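(R)-S-adenosyl-L-methionine hydrolase (Thermus thermophilus, PDB 2CW5) catalyses the hydrolysis of S-adenosyl-L-methionine to adenosine and L-methionine and lacks chlorinase and fluorinase activity. Local coordinates at residues 89-101 / 160-172. Sequence-based numbering, arbitrary orientation.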
ATOM      1  N   VAL C  89      14.661  -6.931 -14.617  1.00 19.53           N
ATOM      2  CA  VAL C  89      15.202  -5.578 -14.626  1.00 20.68           C
ATOM      3  C   VAL C  89      15.375  -5.133 -13.184  1.00 21.18           C
ATOM      4  O   VAL C  89      14.412  -5.062 -12.424  1.00 19.52           O
ATOM      5  CB  VAL C  89      14.256  -4.600 -15.348  1.00 20.18           C
ATOM      6  CG1 VAL C  89      14.814  -3.174 -15.275  1.00 20.53           C
ATOM      7  CG2 VAL C  89      14.072  -5.032 -16.788  1.00 20.53           C
ATOM      8  N   GLY C  90      16.614  -4.849 -12.804  1.00 21.39           N
ATOM      9  CA  GLY C  90      16.872  -4.426 -11.446  1.00 20.91           C
ATOM     10  C   GLY C  90      18.359  -4.365 -11.163  1.00 21.13           C
ATOM     11  O   GLY C  90      19.169  -4.533 -12.073  1.00 19.44           O
ATOM     12  N   PRO C  91      18.742  -4.111  -9.905  1.00 21.74           N
ATOM     13  CA  PRO C  91      20.144  -4.022  -9.484  1.00 23.59           C
ATOM     14  C   PRO C  91      20.870  -5.360  -9.527  1.00 22.90           C
ATOM     15  O   PRO C  91      20.299  -6.407  -9.219  1.00 21.71           O
ATOM     16  CB  PRO C  91      20.039  -3.470  -8.068  1.00 24.54           C
ATOM     17  CG  PRO C  91      18.749  -4.082  -7.585  1.00 21.93           C
ATOM     18  CD  PRO C  91      17.840  -3.853  -8.771  1.00 21.34           C
ATOM     19  N   ASP C  92      22.134  -5.313  -9.930  1.00 23.62           N
ATOM     20  CA  ASP C  92      22.965  -6.505 -10.015  1.00 24.55           C
ATOM     21  C   ASP C  92      23.578  -6.726  -8.637  1.00 24.26           C
ATOM     22  O   ASP C  92      24.782  -6.541  -8.433  1.00 24.79           O
ATOM     23  CB  ASP C  92      24.055  -6.297 -11.073  1.00 25.03           C
ATOM     24  CG  ASP C  92      24.858  -7.555 -11.355  1.00 27.75           C
ATOM     25  OD1 ASP C  92      24.350  -8.671 -11.113  1.00 25.82           O
ATOM     26  OD2 ASP C  92      26.001  -7.425 -11.844  1.00 27.93           O
ATOM     27  N   ASN C  93      22.733  -7.113  -7.687  1.00 21.25           N
ATOM     28  CA  ASN C  93      23.173  -7.340  -6.323  1.00 20.37           C
ATOM     29  C   ASN C  93      22.716  -8.684  -5.764  1.00 20.97           C
ATOM     30  O   ASN C  93      22.722  -8.892  -4.549  1.00 21.03           O
ATOM     31  CB  ASN C  93      22.681  -6.205  -5.414  1.00 21.27           C
ATOM     32  CG  ASN C  93      21.167  -6.063  -5.412  1.00 22.15           C
ATOM     33  OD1 ASN C  93      20.442  -6.917  -5.936  1.00 20.15           O
ATOM     34  ND2 ASN C  93      20.676  -4.978  -4.806  1.00 20.72           N
ATOM     35  N   GLY C  94      22.308  -9.590  -6.648  1.00 19.06           N
ATOM     36  CA  GLY C  94      21.885 -10.906  -6.202  1.00 19.78           C
ATOM     37  C   GLY C  94      20.405 -11.040  -5.894  1.00 19.32           C
ATOM     38  O   GLY C  94      19.941 -12.120  -5.527  1.00 18.22           O
ATOM     39  N   LEU C  95      19.673  -9.942  -6.034  1.00 17.96           N
ATOM     40  CA  LEU C  95      18.235  -9.923  -5.794  1.00 18.84           C
ATOM     41  C   LEU C  95      17.513 -11.057  -6.542  1.00 18.77           C
ATOM     42  O   LEU C  95      16.593 -11.684  -6.009  1.00 19.08           O
ATOM     43  CB  LEU C  95      17.672  -8.572  -6.247  1.00 20.30           C
ATOM     44  CG  LEU C  95      16.154  -8.377  -6.344  1.00 23.79           C
ATOM     45  CD1 LEU C  95      15.512  -8.654  -5.000  1.00 23.84           C
ATOM     46  CD2 LEU C  95      15.853  -6.952  -6.789  1.00 24.44           C
ATOM     47  N   PHE C  96      17.941 -11.312  -7.775  1.00 18.32           N
ATOM     48  CA  PHE C  96      17.323 -12.336  -8.622  1.00 17.97           C
ATOM     49  C   PHE C  96      17.892 -13.761  -8.488  1.00 17.96           C
ATOM     50  O   PHE C  96      17.540 -14.633  -9.276  1.00 18.23           O
ATOM     51  CB  PHE C  96      17.430 -11.907 -10.093  1.00 19.75           C
ATOM     52  CG  PHE C  96      16.666 -10.649 -10.430  1.00 20.69           C
ATOM     53  CD1 PHE C  96      15.277 -10.639 -10.435  1.00 20.14           C
ATOM     54  CD2 PHE C  96      17.344  -9.479 -10.770  1.00 21.57           C
ATOM     55  CE1 PHE C  96      14.563  -9.482 -10.775  1.00 18.68           C
ATOM     56  CE2 PHE C  96      16.645  -8.314 -11.113  1.00 21.00           C
ATOM     57  CZ  PHE C  96      15.248  -8.319 -11.116  1.00 18.44           C
ATOM     58  N   THR C  97      18.754 -13.995  -7.498  1.00 19.22           N
ATOM     59  CA  THR C  97      19.393 -15.305  -7.309  1.00 18.50           C
ATOM     60  C   THR C  97      18.475 -16.528  -7.366  1.00 18.71           C
ATOM     61  O   THR C  97      18.723 -17.473  -8.126  1.00 18.37           O
ATOM     62  CB  THR C  97      20.168 -15.354  -5.974  1.00 19.88           C
ATOM     63  OG1 THR C  97      21.185 -14.345  -5.973  1.00 20.72           O
ATOM     64  CG2 THR C  97      20.828 -16.711  -5.791  1.00 21.90           C
ATOM     65  N   LEU C  98      17.426 -16.521  -6.554  1.00 18.16           N
ATOM     66  CA  LEU C  98      16.496 -17.645  -6.517  1.00 18.10           C
ATOM     67  C   LEU C  98      15.674 -17.751  -7.798  1.00 18.15           C
ATOM     68  O   LEU C  98      15.460 -18.850  -8.319  1.00 18.60           O
ATOM     69  CB  LEU C  98      15.601 -17.523  -5.280  1.00 17.10           C
ATOM     70  CG  LEU C  98      16.396 -17.637  -3.970  1.00 18.92           C
ATOM     71  CD1 LEU C  98      15.470 -17.468  -2.779  1.00 20.23           C
ATOM     72  CD2 LEU C  98      17.102 -18.997  -3.904  1.00 21.44           C
ATOM     73  N   ALA C  99      15.218 -16.615  -8.317  1.00 17.29           N
ATOM     74  CA  ALA C  99      14.454 -16.616  -9.558  1.00 18.08           C
ATOM     75  C   ALA C  99      15.285 -17.299 -10.640  1.00 20.72           C
ATOM     76  O   ALA C  99      14.774 -18.076 -11.450  1.00 19.74           O
ATOM     77  CB  ALA C  99      14.146 -15.185  -9.986  1.00 17.23           C
ATOM     78  N   TRP C 100      16.578 -16.995 -10.641  1.00 19.96           N
ATOM     79  CA  TRP C 100      17.484 -17.545 -11.630  1.00 20.57           C
ATOM     80  C   TRP C 100      17.721 -19.047 -11.510  1.00 20.95           C
ATOM     81  O   TRP C 100      18.246 -19.666 -12.436  1.00 20.88           O
ATOM     82  CB  TRP C 100      18.800 -16.755 -11.617  1.00 19.19           C
ATOM     83  CG  TRP C 100      18.620 -15.363 -12.184  1.00 20.19           C
ATOM     84  CD1 TRP C 100      17.606 -14.939 -13.002  1.00 20.53           C
ATOM     85  CD2 TRP C 100      19.498 -14.243 -12.027  1.00 19.26           C
ATOM     86  NE1 TRP C 100      17.803 -13.632 -13.363  1.00 21.22           N
ATOM     87  CE2 TRP C 100      18.955 -13.179 -12.780  1.00 20.67           C
ATOM     88  CE3 TRP C 100      20.691 -14.035 -11.321  1.00 20.29           C
ATOM     89  CZ2 TRP C 100      19.564 -11.922 -12.851  1.00 22.10           C
ATOM     90  CZ3 TRP C 100      21.298 -12.784 -11.391  1.00 20.16           C
ATOM     91  CH2 TRP C 100      20.730 -11.743 -12.152  1.00 20.63           C
ATOM     92  N   LEU C 101      17.332 -19.639 -10.382  1.00 21.16           N
ATOM     93  CA  LEU C 101      17.461 -21.086 -10.223  1.00 21.55           C
ATOM     94  C   LEU C 101      16.335 -21.716 -11.034  1.00 21.90           C
ATOM     95  O   LEU C 101      16.444 -22.844 -11.506  1.00 23.05           O
ATOM     96  CB  LEU C 101      17.308 -21.505  -8.759  1.00 20.94           C
ATOM     97  CG  LEU C 101      18.472 -21.213  -7.814  1.00 20.16           C
ATOM     98  CD1 LEU C 101      18.091 -21.622  -6.395  1.00 22.57           C
ATOM     99  CD2 LEU C 101      19.716 -21.979  -8.289  1.00 19.99           C
ATOM    100  N   VAL C 160      26.707 -13.110 -18.722  1.00 35.50           N
ATOM    101  CA  VAL C 160      25.836 -13.507 -17.620  1.00 34.70           C
ATOM    102  C   VAL C 160      26.645 -14.037 -16.447  1.00 35.54           C
ATOM    103  O   VAL C 160      26.203 -13.975 -15.297  1.00 33.77           O
ATOM    104  CB  VAL C 160      24.816 -14.597 -18.036  1.00 34.73           C
ATOM    105  CG1 VAL C 160      23.773 -14.002 -18.958  1.00 32.74           C
ATOM    106  CG2 VAL C 160      25.530 -15.758 -18.709  1.00 33.67           C
ATOM    107  N   GLU C 161      27.834 -14.559 -16.732  1.00 36.13           N
ATOM    108  CA  GLU C 161      28.665 -15.088 -15.663  1.00 36.77           C
ATOM    109  C   GLU C 161      29.137 -13.985 -14.720  1.00 34.44           C
ATOM    110  O   GLU C 161      29.561 -14.264 -13.598  1.00 34.68           O
ATOM    111  CB  GLU C 161      29.869 -15.857 -16.227  1.00 39.17           C
ATOM    112  CG  GLU C 161      30.744 -15.093 -17.207  1.00 42.14           C
ATOM    113  CD  GLU C 161      30.314 -15.270 -18.658  1.00 45.33           C
ATOM    114  OE1 GLU C 161      31.159 -15.041 -19.554  1.00 45.73           O
ATOM    115  OE2 GLU C 161      29.140 -15.631 -18.906  1.00 45.08           O
ATOM    116  N   THR C 162      29.055 -12.733 -15.167  1.00 33.68           N
ATOM    117  CA  THR C 162      29.476 -11.610 -14.334  1.00 32.59           C
ATOM    118  C   THR C 162      28.361 -11.142 -13.392  1.00 31.49           C
ATOM    119  O   THR C 162      28.598 -10.328 -12.501  1.00 31.88           O
ATOM    120  CB  THR C 162      29.934 -10.401 -15.186  1.00 34.47           C
ATOM    121  OG1 THR C 162      28.808  -9.821 -15.860  1.00 34.77           O
ATOM    122  CG2 THR C 162      30.971 -10.841 -16.219  1.00 35.09           C
ATOM    123  N   LEU C 163      27.149 -11.655 -13.585  1.00 30.03           N
ATOM    124  CA  LEU C 163      26.026 -11.270 -12.727  1.00 28.95           C
ATOM    125  C   LEU C 163      26.255 -11.724 -11.287  1.00 28.05           C
ATOM    126  O   LEU C 163      26.806 -12.795 -11.043  1.00 29.78           O
ATOM    127  CB  LEU C 163      24.716 -11.858 -13.264  1.00 27.68           C
ATOM    128  CG  LEU C 163      24.256 -11.290 -14.614  1.00 27.53           C
ATOM    129  CD1 LEU C 163      23.003 -12.016 -15.085  1.00 25.97           C
ATOM    130  CD2 LEU C 163      23.982  -9.794 -14.478  1.00 27.33           C
ATOM    131  N   ALA C 164      25.828 -10.905 -10.333  1.00 26.33           N
ATOM    132  CA  ALA C 164      26.005 -11.224  -8.923  1.00 25.50           C
ATOM    133  C   ALA C 164      24.938 -12.183  -8.402  1.00 25.85           C
ATOM    134  O   ALA C 164      23.799 -12.177  -8.864  1.00 23.44           O
ATOM    135  CB  ALA C 164      25.999  -9.945  -8.101  1.00 25.24           C
ATOM    136  N   ARG C 165      25.321 -13.016  -7.442  1.00 25.09           N
ATOM    137  CA  ARG C 165      24.394 -13.967  -6.845  1.00 27.17           C
ATOM    138  C   ARG C 165      24.648 -14.021  -5.348  1.00 27.38           C
ATOM    139  O   ARG C 165      25.783 -13.862  -4.902  1.00 27.02           O
ATOM    140  CB  ARG C 165      24.579 -15.368  -7.451  1.00 27.06           C
ATOM    141  CG  ARG C 165      23.876 -15.596  -8.801  1.00 26.95           C
ATOM    142  CD  ARG C 165      24.082 -17.034  -9.286  1.00 29.98           C
ATOM    143  NE  ARG C 165      23.217 -17.417 -10.409  1.00 30.72           N
ATOM    144  CZ  ARG C 165      23.336 -16.963 -11.655  1.00 31.98           C
ATOM    145  NH1 ARG C 165      24.286 -16.092 -11.971  1.00 30.73           N
ATOM    146  NH2 ARG C 165      22.502 -17.391 -12.595  1.00 31.77           N
ATOM    147  N   LEU C 166      23.592 -14.224  -4.572  1.00 25.57           N
ATOM    148  CA  LEU C 166      23.742 -14.322  -3.128  1.00 28.22           C
ATOM    149  C   LEU C 166      24.112 -15.771  -2.832  1.00 28.47           C
ATOM    150  O   LEU C 166      23.804 -16.662  -3.625  1.00 29.24           O
ATOM    151  CB  LEU C 166      22.430 -13.985  -2.419  1.00 27.69           C
ATOM    152  CG  LEU C 166      21.829 -12.593  -2.622  1.00 29.16           C
ATOM    153  CD1 LEU C 166      20.499 -12.524  -1.906  1.00 28.83           C
ATOM    154  CD2 LEU C 166      22.776 -11.525  -2.098  1.00 29.19           C
ATOM    155  N   PRO C 167      24.783 -16.023  -1.693  1.00 28.84           N
ATOM    156  CA  PRO C 167      25.194 -17.374  -1.290  1.00 30.17           C
ATOM    157  C   PRO C 167      24.027 -18.187  -0.717  1.00 29.97           C
ATOM    158  O   PRO C 167      24.045 -18.593   0.450  1.00 30.96           O
ATOM    159  CB  PRO C 167      26.279 -17.097  -0.249  1.00 30.28           C
ATOM    160  CG  PRO C 167      25.769 -15.865   0.420  1.00 30.33           C
ATOM    161  CD  PRO C 167      25.318 -15.014  -0.757  1.00 29.97           C
ATOM    162  N   LEU C 168      23.013 -18.420  -1.544  1.00 28.20           N
ATOM    163  CA  LEU C 168      21.837 -19.171  -1.120  1.00 28.37           C
ATOM    164  C   LEU C 168      21.766 -20.503  -1.853  1.00 28.10           C
ATOM    165  O   LEU C 168      21.709 -20.544  -3.080  1.00 30.20           O
ATOM    166  CB  LEU C 168      20.568 -18.366  -1.410  1.00 27.30           C
ATOM    167  CG  LEU C 168      20.534 -16.939  -0.856  1.00 30.57           C
ATOM    168  CD1 LEU C 168      19.291 -16.218  -1.370  1.00 29.37           C
ATOM    169  CD2 LEU C 168      20.552 -16.979   0.662  1.00 28.84           C
ATOM    170  N   ALA C 169      21.770 -21.595  -1.101  1.00 26.45           N
ATOM    171  CA  ALA C 169      21.706 -22.911  -1.712  1.00 25.66           C
ATOM    172  C   ALA C 169      20.544 -23.712  -1.147  1.00 24.57           C
ATOM    173  O   ALA C 169      20.477 -23.954   0.058  1.00 25.95           O
ATOM    174  CB  ALA C 169      23.013 -23.656  -1.479  1.00 25.57           C
ATOM    175  N   LEU C 170      19.620 -24.110  -2.012  1.00 21.23           N
ATOM    176  CA  LEU C 170      18.495 -24.922  -1.561  1.00 20.90           C
ATOM    177  C   LEU C 170      19.047 -26.339  -1.520  1.00 20.89           C
ATOM    178  O   LEU C 170      19.868 -26.714  -2.361  1.00 18.86           O
ATOM    179  CB  LEU C 170      17.329 -24.820  -2.546  1.00 19.23           C
ATOM    180  CG  LEU C 170      16.917 -23.377  -2.851  1.00 20.13           C
ATOM    181  CD1 LEU C 170      15.727 -23.381  -3.800  1.00 20.12           C
ATOM    182  CD2 LEU C 170      16.576 -22.640  -1.544  1.00 19.13           C
ATOM    183  N   THR C 171      18.617 -27.135  -0.550  1.00 20.68           N
ATOM    184  CA  THR C 171      19.154 -28.486  -0.446  1.00 25.43           C
ATOM    185  C   THR C 171      18.242 -29.457   0.279  1.00 25.38           C
ATOM    186  O   THR C 171      17.408 -29.059   1.090  1.00 23.70           O
ATOM    187  CB  THR C 171      20.534 -28.463   0.270  1.00 25.16           C
ATOM    188  OG1 THR C 171      20.887 -29.782   0.699  1.00 26.89           O
ATOM    189  CG2 THR C 171      20.491 -27.544   1.479  1.00 30.26           C
ATOM    190  N   GLU C 172      18.411 -30.741  -0.022  1.00 27.22           N
ATOM    191  CA  GLU C 172      17.616 -31.772   0.621  1.00 30.50           C
ATOM    192  C   GLU C 172      18.060 -31.874   2.076  1.00 30.72           C
ATOM    193  O   GLU C 172      17.344 -32.408   2.924  1.00 31.48           O
ATOM    194  CB  GLU C 172      17.817 -33.115  -0.083  1.00 34.47           C
ATOM    195  CG  GLU C 172      16.945 -34.226   0.474  1.00 40.02           C
ATOM    196  CD  GLU C 172      17.102 -35.520  -0.290  1.00 42.13           C
ATOM    197  OE1 GLU C 172      18.239 -36.031  -0.364  1.00 43.84           O
ATOM    198  OE2 GLU C 172      16.088 -36.019  -0.819  1.00 44.94           O
TER
HETATM  199  O   HOH W   1      22.583  -9.862  -9.764  1.00 25.22           O
HETATM  200  O   HOH W   2      20.982 -18.532  -9.073  1.00 21.82           O
HETATM  201  O   HOH W   3      20.941 -19.961 -12.003  1.00 29.08           O
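Trp100 and Leu163 meet at about a right angle, with CD1 of the leucine 3.7 Å from CH2 of the indole. One face of this ring is covered by Phe96 CB, and Tyr88 meets it edge-to-face. Leu98 CG packs on Leu168 CD1, and Leu101 reaches Leu170 through their CD1 methyls. The guanidinium of Arg165 sets one face over Trp100 CE3, with its plane turned 44° from that of the indole; water bridges tie its NE to Thr97 O and its NH2 to Trp100 O. Residues 160-172 belong to the linker from the N-terminal mixed sheet to the C-terminal antiparallel sheet, laid here across the turn leading into helix 99-102. Gly94 and Arg165 come within 4.0 Å at their CA atoms, where a side chain on the glycine would clash with Leu166 CG. Thr97, with OG1 beside its own backbone N (chi1 -60°), donates to Gly94 O at 2.6 Å and accepts from Leu166 N at 2.8 Å in a nearly straight bond. A valine here would probably leave Leu166 N without its acceptor and Gly94 O with one donor fewer. At the polar edge, Asp92 OD1 receives Ala164 N on its syn side (2.8 Å, 27° out of the carboxylate plane) and a water that also bridges Gly94 N and Ala164 O, while OD2 forms a salt bridge with Arg78. Asn93 OD1 accepts from Leu95 N in an Asx turn and ND2 donates to Val69 O, the side chain lying about 4 Å from that of Asp70, a probable adenosine-binding residue.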